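Long-range contact in PTS system, nitrogen regulatory IIA protein (Neisseria meningitidis, PDB 2A0J), which probably acts as a phosphoryl-accepting regulatory IIA protein of the phosphotransferase system, linked to nitrogen regulation: residues G20-L32 with V44-S56. Residues are numbered along the deposited sequence; the frame is centred on the assembly and turned at random.
Sequences GSKKRLFEEAGLL and VFECLFAREKLGS
Phe26 is the knob of this helix pair: its side chain enters a hole formed by Phe45, Leu48, Phe49 and Glu52. Phe49 presents an edge to one face of the Phe26 ring, a T-shaped pair with centroids 5.3 Å apart and planes at 72°. Leu48 CB packs obliquely on the same ring, 3.6 Å from Phe26 CE2, and Glu52 OE1 lies at the ring edge, where weakly positive C-H groups suit a carboxylate oxygen. Phe45, with CG anti to its backbone N (chi1 177°), swings its ring across so that CE1 comes 3.5 Å from Phe26 CB; its CZ in turn covers the centre of a Phe49 face. A flat ring suits Phe26's place, offering a face to Phe49 and an edge to Glu52 OE1 and so filling the hole among four residues.

Packing is also tight where Gly30 CA meets Val44 CG1 at 3.4 Å; lacking a side chain, Gly30 lets the backbones come nearest here, its CA 4.9 Å from Val44 CA. Nearby, small Ala29 leaves space for Leu48 CD1. Toward solvent the contact is looser: the aliphatic part of Lys23 crosses the Phe45 rim at about a right angle, CD lying 4.1 Å from CZ, and Glu27 adds its CG methylene.

At the other end the extended Lys22 reaches Glu52 in a salt bridge, NZ to OE2 2.8 Å, on the oxygen's anti side but tilted out of the carboxylate plane. Lys22 NZ also bonds Phe89 O, and Glu52 OE1 bonds Thr57, tying the ion pair to the Phe89 loop and to the chain just past Ser56. With the axes of 22-32 and 44-52 at 134°, N-to-C, two consecutive helices pack steeply on the mixed sheet, through Leu25, Val44 and Leu48 on strand 97-106, in the alpha/beta fold of type 2 EIIA domains.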
loop_
_atom_site.group_PDB
_atom_site.type_symbol
_atom_site.label_atom_id
_atom_site.label_comp_id
_atom_site.label_asym_id
_atom_site.label_seq_id
_atom_site.Cartn_x
_atom_site.Cartn_y
_atom_site.Cartn_z
ATOM N N GLY A 20 0.811 15.657 3.522
ATOM C CA GLY A 20 -0.276 16.295 4.246
ATOM C C GLY A 20 -1.670 15.725 4.045
ATOM O O GLY A 20 -2.456 15.668 4.989
ATOM N N SER A 21 -1.996 15.305 2.828
ATOM C CA SER A 21 -3.323 14.762 2.585
ATOM C C SER A 21 -3.299 13.377 1.963
ATOM O O SER A 21 -2.270 12.926 1.450
ATOM C CB SER A 21 -4.122 15.702 1.688
ATOM O OG SER A 21 -3.513 15.823 0.416
ATOM N N LYS A 22 -4.454 12.716 2.025
ATOM C CA LYS A 22 -4.652 11.378 1.477
ATOM C C LYS A 22 -4.592 11.472 -0.049
ATOM O O LYS A 22 -4.214 10.524 -0.734
ATOM C CB LYS A 22 -6.016 10.851 1.928
ATOM C CG LYS A 22 -6.276 9.385 1.643
ATOM C CD LYS A 22 -7.666 9.026 2.131
ATOM C CE LYS A 22 -7.966 7.557 1.964
ATOM N NZ LYS A 22 -9.319 7.222 2.500
ATOM N N LYS A 23 -4.974 12.634 -0.563
ATOM C CA LYS A 23 -4.953 12.910 -1.994
ATOM C C LYS A 23 -3.484 12.967 -2.413
ATOM O O LYS A 23 -3.088 12.411 -3.442
ATOM C CB LYS A 23 -5.635 14.257 -2.255
ATOM C CG LYS A 23 -5.471 14.831 -3.648
ATOM C CD LYS A 23 -6.650 14.481 -4.536
ATOM C CE LYS A 23 -6.570 15.212 -5.868
ATOM N NZ LYS A 23 -6.587 16.693 -5.693
ATOM N N ARG A 24 -2.682 13.627 -1.582
ATOM C CA ARG A 24 -1.252 13.786 -1.826
ATOM C C ARG A 24 -0.590 12.412 -1.808
ATOM O O ARG A 24 0.167 12.058 -2.712
ATOM C CB ARG A 24 -0.648 14.679 -0.739
ATOM C CG ARG A 24 0.623 15.419 -1.129
ATOM C CD ARG A 24 1.738 14.474 -1.538
ATOM N NE ARG A 24 2.123 14.674 -2.934
ATOM C CZ ARG A 24 2.762 15.747 -3.391
ATOM N NH1 ARG A 24 3.100 16.727 -2.561
ATOM N NH2 ARG A 24 3.053 15.844 -4.682
ATOM N N LEU A 25 -0.886 11.645 -0.767
ATOM C CA LEU A 25 -0.348 10.307 -0.605
ATOM C C LEU A 25 -0.647 9.449 -1.848
ATOM O O LEU A 25 0.213 8.704 -2.333
ATOM C CB LEU A 25 -0.970 9.678 0.647
ATOM C CG LEU A 25 -0.507 8.315 1.163
ATOM C CD1 LEU A 25 0.968 8.357 1.519
ATOM C CD2 LEU A 25 -1.331 7.946 2.388
ATOM N N PHE A 26 -1.869 9.557 -2.365
ATOM C CA PHE A 26 -2.257 8.782 -3.542
ATOM C C PHE A 26 -1.537 9.248 -4.807
ATOM O O PHE A 26 -1.242 8.444 -5.692
ATOM C CB PHE A 26 -3.782 8.830 -3.747
ATOM C CG PHE A 26 -4.533 7.744 -3.012
ATOM C CD1 PHE A 26 -4.528 7.683 -1.625
ATOM C CD2 PHE A 26 -5.246 6.778 -3.713
ATOM C CE1 PHE A 26 -5.220 6.676 -0.948
ATOM C CE2 PHE A 26 -5.940 5.767 -3.043
ATOM C CZ PHE A 26 -5.927 5.717 -1.663
ATOM N N GLU A 27 -1.256 10.541 -4.903
ATOM C CA GLU A 27 -0.548 11.048 -6.073
ATOM C C GLU A 27 0.864 10.483 -6.100
ATOM O O GLU A 27 1.341 10.038 -7.138
ATOM C CB GLU A 27 -0.503 12.573 -6.060
ATOM C CG GLU A 27 -1.814 13.214 -6.479
ATOM C CD GLU A 27 -1.770 14.723 -6.414
ATOM O OE1 GLU A 27 -2.751 15.359 -6.847
ATOM O OE2 GLU A 27 -0.760 15.273 -5.925
ATOM N N GLU A 28 1.519 10.490 -4.946
ATOM C CA GLU A 28 2.867 9.964 -4.833
ATOM C C GLU A 28 2.910 8.465 -5.153
ATOM O O GLU A 28 3.921 7.957 -5.646
ATOM C CB GLU A 28 3.402 10.208 -3.421
ATOM C CG GLU A 28 4.712 10.985 -3.391
ATOM C CD GLU A 28 5.837 10.264 -4.112
ATOM O OE1 GLU A 28 6.275 9.197 -3.633
ATOM O OE2 GLU A 28 6.282 10.768 -5.163
ATOM N N ALA A 29 1.819 7.759 -4.868
ATOM C CA ALA A 29 1.751 6.326 -5.136
ATOM C C ALA A 29 1.721 6.083 -6.642
ATOM O O ALA A 29 2.410 5.193 -7.144
ATOM C CB ALA A 29 0.517 5.722 -4.478
ATOM N N GLY A 30 0.930 6.878 -7.361
ATOM C CA GLY A 30 0.856 6.728 -8.802
ATOM C C GLY A 30 2.246 6.814 -9.407
ATOM O O GLY A 30 2.589 6.088 -10.343
ATOM N N LEU A 31 3.055 7.708 -8.854
ATOM C CA LEU A 31 4.424 7.909 -9.315
ATOM C C LEU A 31 5.308 6.680 -9.072
ATOM O O LEU A 31 6.076 6.279 -9.944
ATOM C CB LEU A 31 5.013 9.144 -8.627
ATOM C CG LEU A 31 4.444 10.441 -9.209
ATOM C CD1 LEU A 31 4.782 11.638 -8.323
ATOM C CD2 LEU A 31 4.993 10.618 -10.630
ATOM N N LEU A 32 5.183 6.081 -7.891
ATOM C CA LEU A 32 5.960 4.899 -7.536
ATOM C C LEU A 32 5.627 3.685 -8.409
ATOM O O LEU A 32 6.517 2.930 -8.802
ATOM C CB LEU A 32 5.719 4.539 -6.068
ATOM C CG LEU A 32 6.191 5.521 -4.996
ATOM C CD1 LEU A 32 5.789 5.005 -3.631
ATOM C CD2 LEU A 32 7.691 5.690 -5.082
ATOM N N VAL A 44 -2.751 5.270 -12.816
ATOM C CA VAL A 44 -2.526 4.493 -11.606
ATOM C C VAL A 44 -3.301 5.157 -10.466
ATOM O O VAL A 44 -3.886 4.487 -9.621
ATOM C CB VAL A 44 -1.023 4.447 -11.267
ATOM C CG1 VAL A 44 -0.810 3.984 -9.822
ATOM C CG2 VAL A 44 -0.309 3.513 -12.250
ATOM N N PHE A 45 -3.303 6.484 -10.465
ATOM C CA PHE A 45 -4.007 7.268 -9.465
ATOM C C PHE A 45 -5.513 7.002 -9.522
ATOM O O PHE A 45 -6.135 6.680 -8.511
ATOM C CB PHE A 45 -3.755 8.759 -9.697
ATOM C CG PHE A 45 -4.497 9.650 -8.744
ATOM C CD1 PHE A 45 -3.984 9.924 -7.482
ATOM C CD2 PHE A 45 -5.728 10.191 -9.094
ATOM C CE1 PHE A 45 -4.688 10.722 -6.585
ATOM C CE2 PHE A 45 -6.440 10.990 -8.203
ATOM C CZ PHE A 45 -5.919 11.255 -6.947
ATOM N N GLU A 46 -6.098 7.147 -10.707
ATOM C CA GLU A 46 -7.528 6.934 -10.878
ATOM C C GLU A 46 -7.947 5.535 -10.451
ATOM O O GLU A 46 -9.013 5.328 -9.880
ATOM C CB GLU A 46 -7.921 7.164 -12.338
ATOM C CG GLU A 46 -9.053 8.170 -12.509
ATOM C CD GLU A 46 -8.732 9.517 -11.881
ATOM O OE1 GLU A 46 -7.722 10.136 -12.277
ATOM O OE2 GLU A 46 -9.489 9.958 -10.993
ATOM N N CYS A 47 -7.091 4.570 -10.737
ATOM C CA CYS A 47 -7.374 3.198 -10.396
ATOM C C CYS A 47 -7.478 2.999 -8.876
ATOM O O CYS A 47 -8.389 2.329 -8.392
ATOM C CB CYS A 47 -6.286 2.307 -10.992
ATOM S SG CYS A 47 -6.647 0.578 -10.871
ATOM N N LEU A 48 -6.549 3.581 -8.126
ATOM C CA LEU A 48 -6.566 3.459 -6.669
ATOM C C LEU A 48 -7.727 4.240 -6.054
ATOM O O LEU A 48 -8.354 3.785 -5.092
ATOM C CB LEU A 48 -5.251 3.973 -6.081
ATOM C CG LEU A 48 -3.954 3.405 -6.676
ATOM C CD1 LEU A 48 -2.767 4.102 -6.024
ATOM C CD2 LEU A 48 -3.888 1.879 -6.486
ATOM N N PHE A 49 -8.009 5.413 -6.624
ATOM C CA PHE A 49 -9.076 6.293 -6.151
ATOM C C PHE A 49 -10.478 5.809 -6.537
ATOM O O PHE A 49 -11.464 6.141 -5.874
ATOM C CB PHE A 49 -8.851 7.716 -6.680
ATOM C CG PHE A 49 -8.912 8.788 -5.609
ATOM C CD1 PHE A 49 -8.087 8.725 -4.484
ATOM C CD2 PHE A 49 -9.773 9.879 -5.741
ATOM C CE1 PHE A 49 -8.117 9.731 -3.509
ATOM C CE2 PHE A 49 -9.809 10.887 -4.772
ATOM C CZ PHE A 49 -8.978 10.810 -3.657
ATOM N N ALA A 50 -10.573 5.033 -7.609
ATOM C CA ALA A 50 -11.863 4.513 -8.034
ATOM C C ALA A 50 -12.360 3.561 -6.946
ATOM O O ALA A 50 -13.566 3.408 -6.726
ATOM C CB ALA A 50 -11.720 3.775 -9.365
ATOM N N ARG A 51 -11.409 2.938 -6.260
ATOM C CA ARG A 51 -11.701 1.987 -5.190
ATOM C C ARG A 51 -11.918 2.671 -3.842
ATOM O O ARG A 51 -12.853 2.335 -3.112
ATOM C CB ARG A 51 -10.558 0.972 -5.069
ATOM C CG ARG A 51 -10.647 0.082 -3.839
ATOM C CD ARG A 51 -11.944 -0.721 -3.823
ATOM N NE ARG A 51 -12.081 -1.480 -2.584
ATOM C CZ ARG A 51 -12.356 -0.939 -1.401
ATOM N NH1 ARG A 51 -12.538 0.378 -1.281
ATOM N NH2 ARG A 51 -12.427 -1.717 -0.331
ATOM N N GLU A 52 -11.040 3.618 -3.523
ATOM C CA GLU A 52 -11.098 4.377 -2.272
ATOM C C GLU A 52 -12.454 5.077 -2.220
ATOM O O GLU A 52 -12.995 5.361 -1.157
ATOM C CB GLU A 52 -9.955 5.404 -2.258
ATOM C CG GLU A 52 -9.471 5.839 -0.884
ATOM C CD GLU A 52 -9.027 4.679 -0.006
ATOM O OE1 GLU A 52 -8.371 3.746 -0.524
ATOM O OE2 GLU A 52 -9.322 4.708 1.212
ATOM N N LYS A 53 -13.000 5.339 -3.400
ATOM C CA LYS A 53 -14.295 5.986 -3.547
ATOM C C LYS A 53 -15.376 5.146 -2.875
ATOM O O LYS A 53 -16.310 5.677 -2.272
ATOM C CB LYS A 53 -14.603 6.130 -5.032
ATOM C CG LYS A 53 -15.656 7.151 -5.378
ATOM C CD LYS A 53 -15.698 7.381 -6.887
ATOM C CE LYS A 53 -14.313 7.745 -7.437
ATOM N NZ LYS A 53 -13.656 8.862 -6.683
ATOM N N LEU A 54 -15.245 3.827 -2.991
ATOM C CA LEU A 54 -16.211 2.915 -2.399
ATOM C C LEU A 54 -16.133 2.922 -0.880
ATOM O O LEU A 54 -17.079 2.534 -0.206
ATOM C CB LEU A 54 -15.982 1.493 -2.909
ATOM C CG LEU A 54 -16.042 1.236 -4.414
ATOM C CD1 LEU A 54 -16.145 -0.264 -4.631
ATOM C CD2 LEU A 54 -17.243 1.946 -5.042
ATOM N N GLY A 55 -14.996 3.360 -0.348
ATOM C CA GLY A 55 -14.818 3.407 1.092
ATOM C C GLY A 55 -13.367 3.205 1.496
ATOM O O GLY A 55 -12.610 2.535 0.794
ATOM N N SER A 56 -12.992 3.779 2.635
ATOM C CA SER A 56 -11.633 3.685 3.151
ATOM C C SER A 56 -11.060 2.274 3.187
ATOM O O SER A 56 -11.704 1.327 3.650
ATOM C CB SER A 56 -11.558 4.280 4.560
ATOM O OG SER A 56 -10.215 4.308 5.024
#